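Local coordinates for cysteine S-methyltransferase NleE (Escherichia coli O157:H7, PDB 4R29), which probably blocks host NF-kappa-B activation by methylating a zinc-binding cysteine of TAB2 and TAB3, using S-adenosylmethionine as methyl donor, at residues Ala83-Pro95 against Gly199-Ser211. The protein carries 1 engineered substitution. Numbering follows the deposited sequence.
With SAM (S-adenosylmethionine), chain E.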
loop_
_atom_site.group_PDB
_atom_site.type_symbol
_atom_site.label_atom_id
_atom_site.label_comp_id
_atom_site.label_asym_id
_atom_site.label_seq_id
_atom_site.Cartn_x
_atom_site.Cartn_y
_atom_site.Cartn_z
ATOM N N ALA A 83 -0.392 19.002 -13.700
ATOM C CA ALA A 83 -1.252 19.059 -12.514
ATOM C C ALA A 83 -2.224 17.862 -12.470
ATOM O O ALA A 83 -2.698 17.390 -13.505
ATOM C CB ALA A 83 -2.016 20.378 -12.470
ATOM N N PHE A 84 -2.521 17.369 -11.275
ATOM C CA PHE A 84 -3.403 16.219 -11.157
ATOM C C PHE A 84 -4.873 16.605 -11.134
ATOM O O PHE A 84 -5.242 17.674 -10.633
ATOM C CB PHE A 84 -3.087 15.418 -9.894
ATOM C CG PHE A 84 -1.664 14.955 -9.800
ATOM C CD1 PHE A 84 -1.241 13.841 -10.494
ATOM C CD2 PHE A 84 -0.759 15.618 -8.993
ATOM C CE1 PHE A 84 0.063 13.390 -10.394
ATOM C CE2 PHE A 84 0.559 15.175 -8.898
ATOM C CZ PHE A 84 0.963 14.054 -9.605
ATOM N N GLU A 85 -5.698 15.709 -11.678
ATOM C CA GLU A 85 -7.146 15.739 -11.526
ATOM C C GLU A 85 -7.584 14.558 -10.660
ATOM O O GLU A 85 -6.974 13.493 -10.710
ATOM C CB GLU A 85 -7.828 15.589 -12.890
ATOM C CG GLU A 85 -7.766 16.802 -13.793
ATOM C CD GLU A 85 -8.249 16.486 -15.199
ATOM O OE1 GLU A 85 -8.918 15.437 -15.384
ATOM O OE2 GLU A 85 -7.955 17.282 -16.119
ATOM N N PRO A 86 -8.666 14.732 -9.888
ATOM C CA PRO A 86 -9.232 13.654 -9.072
ATOM C C PRO A 86 -9.599 12.420 -9.885
ATOM O O PRO A 86 -10.141 12.521 -10.990
ATOM C CB PRO A 86 -10.511 14.280 -8.509
ATOM C CG PRO A 86 -10.234 15.723 -8.465
ATOM C CD PRO A 86 -9.364 16.009 -9.670
ATOM N N ILE A 87 -9.310 11.256 -9.321
ATOM C CA ILE A 87 -9.713 10.005 -9.916
ATOM C C ILE A 87 -10.973 9.584 -9.195
ATOM O O ILE A 87 -11.300 10.104 -8.120
ATOM C CB ILE A 87 -8.659 8.892 -9.677
ATOM C CG1 ILE A 87 -8.423 8.713 -8.171
ATOM C CG2 ILE A 87 -7.358 9.228 -10.371
ATOM C CD1 ILE A 87 -7.838 7.359 -7.761
ATOM N N SER A 88 -11.672 8.622 -9.778
ATOM C CA SER A 88 -12.708 7.930 -9.050
ATOM C C SER A 88 -12.079 6.882 -8.145
ATOM O O SER A 88 -11.169 6.141 -8.552
ATOM C CB SER A 88 -13.696 7.244 -9.999
ATOM O OG SER A 88 -14.408 6.242 -9.300
ATOM N N ARG A 89 -12.586 6.845 -6.915
ATOM C CA ARG A 89 -12.297 5.805 -5.941
ATOM C C ARG A 89 -12.329 4.405 -6.572
ATOM O O ARG A 89 -11.580 3.508 -6.164
ATOM C CB ARG A 89 -13.327 5.902 -4.805
ATOM C CG ARG A 89 -13.738 4.566 -4.207
ATOM C CD ARG A 89 -12.606 4.048 -3.344
ATOM N NE ARG A 89 -12.846 2.697 -2.847
ATOM C CZ ARG A 89 -11.925 1.976 -2.221
ATOM N NH1 ARG A 89 -10.712 2.483 -2.033
ATOM N NH2 ARG A 89 -12.213 0.754 -1.799
ATOM N N ASN A 90 -13.208 4.224 -7.555
ATOM C CA ASN A 90 -13.337 2.948 -8.264
ATOM C C ASN A 90 -12.081 2.490 -9.009
ATOM O O ASN A 90 -11.847 1.295 -9.127
ATOM C CB ASN A 90 -14.538 2.971 -9.207
ATOM C CG ASN A 90 -15.850 3.088 -8.458
ATOM O OD1 ASN A 90 -16.002 2.538 -7.362
ATOM N ND2 ASN A 90 -16.795 3.828 -9.026
ATOM N N GLU A 91 -11.270 3.441 -9.474
ATOM C CA GLU A 91 -10.007 3.138 -10.163
ATOM C C GLU A 91 -8.917 2.610 -9.216
ATOM O O GLU A 91 -7.902 2.054 -9.656
ATOM C CB GLU A 91 -9.479 4.377 -10.887
ATOM C CG GLU A 91 -10.444 5.021 -11.868
ATOM C CD GLU A 91 -9.929 6.367 -12.388
ATOM O OE1 GLU A 91 -8.828 6.403 -12.980
ATOM O OE2 GLU A 91 -10.612 7.393 -12.197
ATOM N N ALA A 92 -9.126 2.788 -7.913
ATOM C CA ALA A 92 -8.100 2.426 -6.951
ATOM C C ALA A 92 -8.657 1.572 -5.820
ATOM O O ALA A 92 -8.194 1.663 -4.689
ATOM C CB ALA A 92 -7.434 3.674 -6.395
ATOM N N SER A 93 -9.646 0.744 -6.122
ATOM C CA SER A 93 -10.270 -0.070 -5.084
ATOM C C SER A 93 -9.680 -1.470 -5.001
ATOM O O SER A 93 -10.026 -2.221 -4.101
ATOM C CB SER A 93 -11.781 -0.163 -5.303
ATOM O OG SER A 93 -12.065 -0.728 -6.572
ATOM N N THR A 94 -8.808 -1.827 -5.946
ATOM C CA THR A 94 -8.071 -3.084 -5.866
ATOM C C THR A 94 -6.600 -2.757 -5.645
ATOM O O THR A 94 -6.175 -1.628 -5.880
ATOM C CB THR A 94 -8.251 -3.936 -7.155
ATOM O OG1 THR A 94 -7.656 -3.265 -8.276
ATOM C CG2 THR A 94 -9.739 -4.193 -7.435
ATOM N N PRO A 95 -5.810 -3.728 -5.173
ATOM C CA PRO A 95 -4.381 -3.411 -5.065
ATOM C C PRO A 95 -3.797 -2.948 -6.398
ATOM O O PRO A 95 -3.017 -1.992 -6.445
ATOM C CB PRO A 95 -3.750 -4.747 -4.658
ATOM C CG PRO A 95 -4.858 -5.491 -3.930
ATOM C CD PRO A 95 -6.174 -4.983 -4.486
ATOM N N GLY A 199 -9.404 10.579 1.949
ATOM C CA GLY A 199 -9.997 10.687 0.632
ATOM C C GLY A 199 -9.274 11.737 -0.199
ATOM O O GLY A 199 -8.927 11.519 -1.369
ATOM N N GLU A 200 -9.016 12.874 0.433
ATOM C CA GLU A 200 -8.322 13.981 -0.205
ATOM C C GLU A 200 -6.918 13.601 -0.668
ATOM O O GLU A 200 -6.555 13.840 -1.815
ATOM C CB GLU A 200 -8.318 15.196 0.726
ATOM C CG GLU A 200 -9.738 15.713 0.964
ATOM C CD GLU A 200 -9.834 16.814 2.011
ATOM O OE1 GLU A 200 -8.847 17.088 2.710
ATOM O OE2 GLU A 200 -10.920 17.407 2.138
ATOM N N ILE A 201 -6.130 12.985 0.209
ATOM C CA ILE A 201 -4.761 12.658 -0.180
ATOM C C ILE A 201 -4.725 11.516 -1.203
ATOM O O ILE A 201 -3.785 11.413 -1.971
ATOM C CB ILE A 201 -3.813 12.416 1.034
ATOM C CG1 ILE A 201 -4.293 11.253 1.905
ATOM C CG2 ILE A 201 -3.665 13.704 1.876
ATOM C CD1 ILE A 201 -3.251 10.809 2.964
ATOM N N PHE A 202 -5.770 10.690 -1.235
ATOM C CA PHE A 202 -5.865 9.664 -2.262
ATOM C C PHE A 202 -6.446 10.201 -3.570
ATOM O O PHE A 202 -6.627 9.440 -4.510
ATOM C CB PHE A 202 -6.697 8.463 -1.784
ATOM C CG PHE A 202 -5.995 7.584 -0.771
ATOM C CD1 PHE A 202 -4.731 7.070 -1.027
ATOM C CD2 PHE A 202 -6.612 7.267 0.436
ATOM C CE1 PHE A 202 -4.099 6.251 -0.102
ATOM C CE2 PHE A 202 -5.983 6.450 1.364
ATOM C CZ PHE A 202 -4.723 5.947 1.094
ATOM N N SER A 203 -6.738 11.499 -3.628
ATOM C CA SER A 203 -7.239 12.124 -4.863
ATOM C C SER A 203 -8.633 11.668 -5.285
ATOM O O SER A 203 -8.972 11.762 -6.442
ATOM C CB SER A 203 -6.289 11.866 -6.038
ATOM O OG SER A 203 -5.011 12.400 -5.793
ATOM N N TYR A 204 -9.442 11.165 -4.367
ATOM C CA TYR A 204 -10.780 10.759 -4.750
ATOM C C TYR A 204 -11.576 12.008 -5.081
ATOM O O TYR A 204 -11.257 13.106 -4.617
ATOM C CB TYR A 204 -11.474 10.005 -3.624
ATOM C CG TYR A 204 -10.816 8.714 -3.234
ATOM C CD1 TYR A 204 -9.880 8.106 -4.059
ATOM C CD2 TYR A 204 -11.132 8.098 -2.026
ATOM C CE1 TYR A 204 -9.276 6.915 -3.688
ATOM C CE2 TYR A 204 -10.540 6.911 -1.656
ATOM C CZ TYR A 204 -9.612 6.328 -2.494
ATOM O OH TYR A 204 -9.033 5.152 -2.119
ATOM N N MET A 205 -12.615 11.841 -5.884
ATOM C CA MET A 205 -13.478 12.964 -6.199
ATOM C C MET A 205 -14.283 13.440 -4.992
ATOM O O MET A 205 -14.759 12.638 -4.186
ATOM C CB MET A 205 -14.355 12.638 -7.391
ATOM C CG MET A 205 -13.538 12.684 -8.684
ATOM S SD MET A 205 -14.513 12.059 -10.028
ATOM C CE MET A 205 -15.120 10.554 -9.252
ATOM N N PRO A 206 -14.385 14.763 -4.843
ATOM C CA PRO A 206 -15.049 15.396 -3.695
ATOM C C PRO A 206 -16.423 14.784 -3.448
ATOM O O PRO A 206 -16.782 14.588 -2.297
ATOM C CB PRO A 206 -15.162 16.861 -4.123
ATOM C CG PRO A 206 -14.003 17.059 -5.037
ATOM C CD PRO A 206 -13.804 15.747 -5.770
ATOM N N GLY A 207 -17.150 14.458 -4.518
ATOM C CA GLY A 207 -18.435 13.790 -4.423
ATOM C C GLY A 207 -18.375 12.399 -3.813
ATOM O O GLY A 207 -19.231 12.021 -3.003
ATOM N N GLU A 208 -17.372 11.618 -4.196
ATOM C CA GLU A 208 -17.229 10.280 -3.630
ATOM C C GLU A 208 -16.849 10.319 -2.153
ATOM O O GLU A 208 -17.262 9.459 -1.377
ATOM C CB GLU A 208 -16.206 9.480 -4.419
ATOM C CG GLU A 208 -16.630 9.247 -5.868
ATOM C CD GLU A 208 -15.584 8.492 -6.637
ATOM O OE1 GLU A 208 -14.386 8.708 -6.340
ATOM O OE2 GLU A 208 -15.956 7.686 -7.522
ATOM N N ILE A 209 -16.080 11.327 -1.773
ATOM C CA ILE A 209 -15.698 11.507 -0.379
ATOM C C ILE A 209 -16.915 11.891 0.488
ATOM O O ILE A 209 -17.109 11.341 1.583
ATOM C CB ILE A 209 -14.573 12.555 -0.231
ATOM C CG1 ILE A 209 -13.335 12.170 -1.070
ATOM C CG2 ILE A 209 -14.219 12.745 1.235
ATOM C CD1 ILE A 209 -12.275 13.313 -1.186
ATOM N N ASP A 210 -17.736 12.823 0.000
ATOM C CA ASP A 210 -18.971 13.178 0.702
ATOM C C ASP A 210 -19.813 11.940 0.890
ATOM O O ASP A 210 -20.295 11.653 1.980
ATOM C CB ASP A 210 -19.799 14.186 -0.081
ATOM C CG ASP A 210 -19.189 15.557 -0.092
ATOM O OD1 ASP A 210 -18.379 15.865 0.802
ATOM O OD2 ASP A 210 -19.532 16.335 -1.002
ATOM N N SER A 211 -19.995 11.205 -0.186
ATOM C CA SER A 211 -20.808 10.015 -0.125
ATOM C C SER A 211 -20.256 9.005 0.904
ATOM O O SER A 211 -21.023 8.305 1.561
ATOM C CB SER A 211 -20.941 9.416 -1.523
ATOM O OG SER A 211 -21.517 8.131 -1.465
HETATM N N SAM E . -6.114 1.367 -2.219
HETATM C CA SAM E . -6.674 2.693 -1.956
HETATM C C SAM E . -5.934 3.780 -2.727
HETATM O O SAM E . -6.490 4.864 -2.936
HETATM O OXT SAM E . -4.769 3.597 -3.121
HETATM C CB SAM E . -6.634 3.057 -0.475
HETATM C CG SAM E . -7.628 2.298 0.390
HETATM S SD SAM E . -7.947 3.086 2.002
HETATM C CE SAM E . -9.162 1.872 2.578
HETATM C "C5'" SAM E . -9.108 4.374 1.484
HETATM C "C4'" SAM E . -9.505 5.244 2.673
HETATM O "O4'" SAM E . -9.970 6.504 2.224
HETATM C "C3'" SAM E . -10.626 4.616 3.497
HETATM O "O3'" SAM E . -10.115 3.852 4.573
HETATM C "C2'" SAM E . -11.419 5.812 3.979
HETATM O "O2'" SAM E . -10.907 6.148 5.236
HETATM C "C1'" SAM E . -11.065 6.940 3.012
HETATM N N9 SAM E . -12.134 7.257 2.044
HETATM C C8 SAM E . -12.673 8.496 1.822
HETATM N N7 SAM E . -13.591 8.412 0.843
HETATM C C5 SAM E . -13.642 7.127 0.427
HETATM C C6 SAM E . -14.404 6.499 -0.547
HETATM N N6 SAM E . -15.282 7.196 -1.262
HETATM N N1 SAM E . -14.243 5.150 -0.759
HETATM C C2 SAM E . -13.321 4.434 -0.015
HETATM N N3 SAM E . -12.561 5.064 0.950
HETATM C C4 SAM E . -12.719 6.394 1.168
HETATM O O HOH W 1 -5.117 12.899 -8.814
#
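Ile-87 and Ser-203 meet through their backbones, Ile-87 N donating to Ser-203 O at 2.9 Å, where the loop 83-95 runs beside the turn between helices 186-201 and 206-219. Ser-203 closes the first of these helices with a Schellman motif. Glu-208, in the first turn of the second, reaches across with a chain extended beyond CG, and both its oxygens are used. Glu-208 OE1 accepts from Arg-89 N at 2.7 Å, nearly straight at 172°. Glu-208 OE2 accepts from Ser-88 OG at 2.8 Å on its syn lone pair. These two bonds fix the carboxylate at the start of the 3-10 turn 89-91. Ser-88 OG lies anti to its own backbone N (chi1 161°) and also accepts from Asn-90 N, forming an ST turn.

Tyr-204 and Arg-89 run side by side. Arg-89 CB sits over the centre of the Tyr-204 ring, a CH-pi contact of 4.0 Å to the centroid. Phe-202 CB covers part of the opposite face. The Arg-89 chain bends at chi2 (74°), and Arg-89 NH1 donates to Tyr-204 OH at 3.2 Å, within the guanidinium plane. Tyr-204 OH in turn donates to SAM O, a carboxylate oxygen, at 2.7 Å. SAM C2 lies over one guanidinium face and Ser-93 CB over the opposite one, both toward the rim. At the outer end, Pro-86 CB packs on Met-205 CG at 3.4 Å, and the bent Met-205 tip puts CE against Ser-88.

Ala-92 O and Glu-208 O add weak bonds to SAM N and N6. Arg-107, Gln-111 and Ser-98 also bind this cosubstrate. The arrangement forms one wall of the S-adenosylmethionine pocket in this Rossmann-like methyltransferase, touching both the adenine and the methionine ends.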